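Local structure of conserved hypothetical protein TA1206 (1QW2) at residues Q81-K85 and V86-P90; D92-R95 and N96-D99. The protein is of unknown function, a DUF1805-family protein from Thermoplasma acidophilum that combines a mixed, mostly antiparallel beta sheet with short helices and assembles with further copies of itself. All blocks are in the same frame, centred on the assembly; numbering follows the deposited sequence.

Contact 1: Q81-K85 and V86-P90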
# COMPACT_ATOMS: atom_id res chain seq x y z
N GLN A 81 0.22 26.26 12.28
CA GLN A 81 0.41 27.69 12.05
C GLN A 81 0.30 28.01 10.56
O GLN A 81 -0.34 28.99 10.18
CB GLN A 81 1.75 28.14 12.61
CG GLN A 81 1.87 27.91 14.11
CD GLN A 81 3.21 28.36 14.66
OE1 GLN A 81 3.31 29.42 15.27
NE2 GLN A 81 4.23 27.55 14.45
N GLU A 82 0.93 27.20 9.71
CA GLU A 82 0.86 27.44 8.27
C GLU A 82 -0.56 27.24 7.76
O GLU A 82 -0.98 27.86 6.78
CB GLU A 82 1.83 26.52 7.51
CG GLU A 82 3.31 26.85 7.68
CD GLU A 82 3.67 28.24 7.18
OE1 GLU A 82 3.03 28.73 6.23
OE2 GLU A 82 4.61 28.85 7.74
N ALA A 83 -1.32 26.36 8.41
CA ALA A 83 -2.69 26.11 7.99
C ALA A 83 -3.55 27.32 8.37
O ALA A 83 -4.44 27.73 7.61
CB ALA A 83 -3.23 24.85 8.66
N GLN A 84 -3.28 27.90 9.53
CA GLN A 84 -4.04 29.06 9.98
C GLN A 84 -3.75 30.25 9.07
O GLN A 84 -4.62 31.09 8.84
CB GLN A 84 -3.68 29.40 11.42
CG GLN A 84 -4.13 28.36 12.43
CD GLN A 84 -3.76 28.72 13.85
OE1 GLN A 84 -4.13 29.78 14.35
NE2 GLN A 84 -3.02 27.83 14.51
N LYS A 85 -2.53 30.32 8.55
CA LYS A 85 -2.15 31.41 7.66
C LYS A 85 -2.97 31.40 6.38
O LYS A 85 -3.18 32.45 5.77
CB LYS A 85 -0.65 31.33 7.33
CG LYS A 85 0.25 31.73 8.49
CD LYS A 85 1.72 31.52 8.17
CE LYS A 85 2.18 32.38 7.00
NZ LYS A 85 3.62 32.14 6.68
N VAL A 86 -3.45 30.23 5.96
CA VAL A 86 -4.26 30.17 4.75
C VAL A 86 -5.76 30.15 5.05
O VAL A 86 -6.57 29.83 4.19
CB VAL A 86 -3.89 28.96 3.86
CG1 VAL A 86 -2.47 29.11 3.34
CG2 VAL A 86 -4.03 27.67 4.63
N GLY A 87 -6.11 30.49 6.29
CA GLY A 87 -7.51 30.57 6.67
C GLY A 87 -8.16 29.41 7.40
O GLY A 87 -9.34 29.49 7.74
N ILE A 88 -7.42 28.34 7.64
CA ILE A 88 -7.98 27.18 8.33
C ILE A 88 -7.90 27.36 9.84
O ILE A 88 -6.83 27.66 10.38
CB ILE A 88 -7.24 25.88 7.95
CG1 ILE A 88 -7.30 25.67 6.44
CG2 ILE A 88 -7.88 24.69 8.67
CD1 ILE A 88 -6.50 24.49 5.95
N ASN A 89 -9.02 27.17 10.52
CA ASN A 89 -9.05 27.32 11.97
C ASN A 89 -9.82 26.20 12.65
O ASN A 89 -10.65 25.53 12.04
CB ASN A 89 -9.67 28.66 12.37
CG ASN A 89 -8.78 29.84 12.03
OD1 ASN A 89 -8.94 30.47 10.99
ND2 ASN A 89 -7.83 30.13 12.90
N PRO A 90 -9.55 26.00 13.95
CA PRO A 90 -10.23 24.97 14.72
C PRO A 90 -11.73 25.25 14.60
O PRO A 90 -12.15 26.40 14.70
CB PRO A 90 -9.73 25.21 16.14
CG PRO A 90 -8.35 25.74 15.91
CD PRO A 90 -8.53 26.69 14.76
O HOH W 1 -6.77 31.73 10.23
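Ala83 and Gln84 offer their carbonyls to the chain that folds back over the end of helix 81-85, forming a Schellman motif. Ala83 O accepts two bonds, from Ile88 N at 3.0 Å and, at a poorer angle, from Val86 N at 3.2 Å; the two donors arrive from opposite faces of the carbonyl plane. Gly87 N closes the inner bond to Gln84 O at 3.0 Å, standing above that carbonyl's plane. Gly87 is the C-prime residue: its positive phi of 98° would jam a CB against the preceding carbonyl, so glycine suits. Ile88 CB lies 4.2 Å from Ala83 CB, a methyl small enough to let the chain return closely. Ile88 O, buried without a polar partner, meets a CA-H...O contact from Gln84 CA at 3.1 Å. A water gives one hydrogen to Gln84 O and one to Asn89 OD1, tying the loop to the helix end. With CG anti to its own carbonyl carbon (chi1 -67°) and the chain extended, Gln84 runs over Ile88 O, its amide bonding Ala79 O. Lys85 bends at chi3 (63°), bringing NZ 3.5 Å from Glu82 OE1, a weakly hydrogen-bonded salt bridge. The helix follows strand 78-79: Ser80 OG bonds Ala83 N, Ala83 packs on Ile58, and Ile88 rests on Lys100 and Leu101 as the chain heads for helix 94-97.

Contact 2: D92-R95 and N96-D99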
# COMPACT_ATOMS: atom_id res chain seq x y z
N ASP A 92 -13.56 24.45 11.84
CA ASP A 92 -13.93 24.26 10.44
C ASP A 92 -14.18 22.79 10.12
O ASP A 92 -13.51 21.91 10.65
CB ASP A 92 -12.81 24.76 9.50
CG ASP A 92 -12.68 26.26 9.48
OD1 ASP A 92 -13.68 26.95 9.79
OD2 ASP A 92 -11.59 26.76 9.13
N VAL A 93 -15.17 22.53 9.27
CA VAL A 93 -15.47 21.16 8.87
C VAL A 93 -14.45 20.86 7.77
O VAL A 93 -14.31 21.63 6.82
CB VAL A 93 -16.90 21.03 8.30
CG1 VAL A 93 -17.15 19.60 7.86
CG2 VAL A 93 -17.91 21.47 9.35
N LEU A 94 -13.74 19.74 7.91
CA LEU A 94 -12.70 19.39 6.94
C LEU A 94 -13.12 19.52 5.47
O LEU A 94 -12.38 20.09 4.66
CB LEU A 94 -12.18 17.97 7.21
CG LEU A 94 -11.00 17.53 6.34
CD1 LEU A 94 -9.84 18.49 6.50
CD2 LEU A 94 -10.58 16.12 6.73
N ARG A 95 -14.29 19.01 5.13
CA ARG A 95 -14.76 19.07 3.75
C ARG A 95 -14.77 20.51 3.21
O ARG A 95 -14.54 20.74 2.03
CB ARG A 95 -16.17 18.49 3.65
CG ARG A 95 -16.71 18.37 2.23
CD ARG A 95 -15.94 17.32 1.43
NE ARG A 95 -16.43 17.21 0.06
CZ ARG A 95 -16.33 18.17 -0.86
NH1 ARG A 95 -15.76 19.33 -0.55
NH2 ARG A 95 -16.81 17.98 -2.08
N ASN A 96 -15.03 21.46 4.10
CA ASN A 96 -15.10 22.87 3.73
C ASN A 96 -13.75 23.55 3.53
O ASN A 96 -13.69 24.67 3.01
CB ASN A 96 -15.91 23.64 4.77
CG ASN A 96 -17.37 23.22 4.81
OD1 ASN A 96 -18.12 23.63 5.70
ND2 ASN A 96 -17.78 22.41 3.85
N VAL A 97 -12.66 22.90 3.95
CA VAL A 97 -11.34 23.51 3.80
C VAL A 97 -10.30 22.58 3.17
O VAL A 97 -9.14 22.97 3.03
CB VAL A 97 -10.79 24.00 5.16
CG1 VAL A 97 -11.75 25.01 5.77
CG2 VAL A 97 -10.59 22.81 6.10
N ILE A 98 -10.72 21.38 2.80
CA ILE A 98 -9.80 20.41 2.21
C ILE A 98 -9.13 20.94 0.95
O ILE A 98 -8.00 20.56 0.62
CB ILE A 98 -10.54 19.09 1.87
CG1 ILE A 98 -9.52 17.98 1.58
CG2 ILE A 98 -11.44 19.29 0.67
CD1 ILE A 98 -8.70 17.59 2.78
N ASP A 99 -9.82 21.83 0.24
CA ASP A 99 -9.28 22.41 -0.98
C ASP A 99 -7.94 23.10 -0.72
O ASP A 99 -7.08 23.17 -1.60
CB ASP A 99 -10.27 23.43 -1.55
CG ASP A 99 -10.49 24.60 -0.63
OD1 ASP A 99 -9.60 25.48 -0.55
OD2 ASP A 99 -11.55 24.65 0.03
O HOH W 2 -16.61 24.81 8.07
O HOH W 3 -13.00 22.44 0.38
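A single short and weakly bonded helical turn, helix 94-97, makes this local contact close to strand 3-15, with i+3 to i backbone bonds like those of a 3-10 turn. Asn96 N bonds Val93 O at 2.8 Å and Val97 N bonds Leu94 O at 2.9 Å; the i+4 bond from Ile98 N to Leu94 O is weak. Leu94 CD1 meets Ile98 CD1 at 4.0 Å, and these branched hydrocarbons suit a buried place, where Ile98 also packs on Ile15 of strand 3-15, as does the Arg95 side chain. Val97 sets CG1 anti to its own carbonyl carbon (chi1 -59°), which leads that methyl to Asp92, 3.8 Å from OD2 and crossing the carboxylate side chain at about a right angle; its CG2 lies 4.4 Å from Leu94 CD1. Replacing Val97 by alanine removes both methyls and would probably open a gap against the Asp92 carboxylate and Leu94 CD1 and thin the packing on Ile88. Asp92 OD2 itself accepts a bond from Asn89 N, which ties the carboxylate to the loop before the helix. Arg95, only partly exposed, brings its guanidinium near Ile98 CG2, and NH2 bonds Asn1 O of the second subunit. Two waters bridge polar atoms of the turn: one links Val93 N to Asn96 OD1, while the other donates to Arg95 O at 2.8 Å and to Asp99 OD2 at 2.7 Å and accepts from Asp99 N.

Overall arrangement
Contacts 1 and 2 follow each other along the chain, their centres about 11 Å apart, and the turn closing helix 81-85 leads through a short loop to helix 94-97. They also touch in space: Ile88 CG1 of contact 1 lies 4.1 Å from Val97 CB of contact 2, and the backbone Gly87 O lies 3.8 Å from Asp92 OD2. Thus the residues that end the first helix also line the flank of the second. Contact 1 touches no other protein chain of the assembly, and contact 2 reaches the second subunit through Arg95 alone. With the function unknown, neither contact can be assigned to a site, and both are read here as elements of the fold.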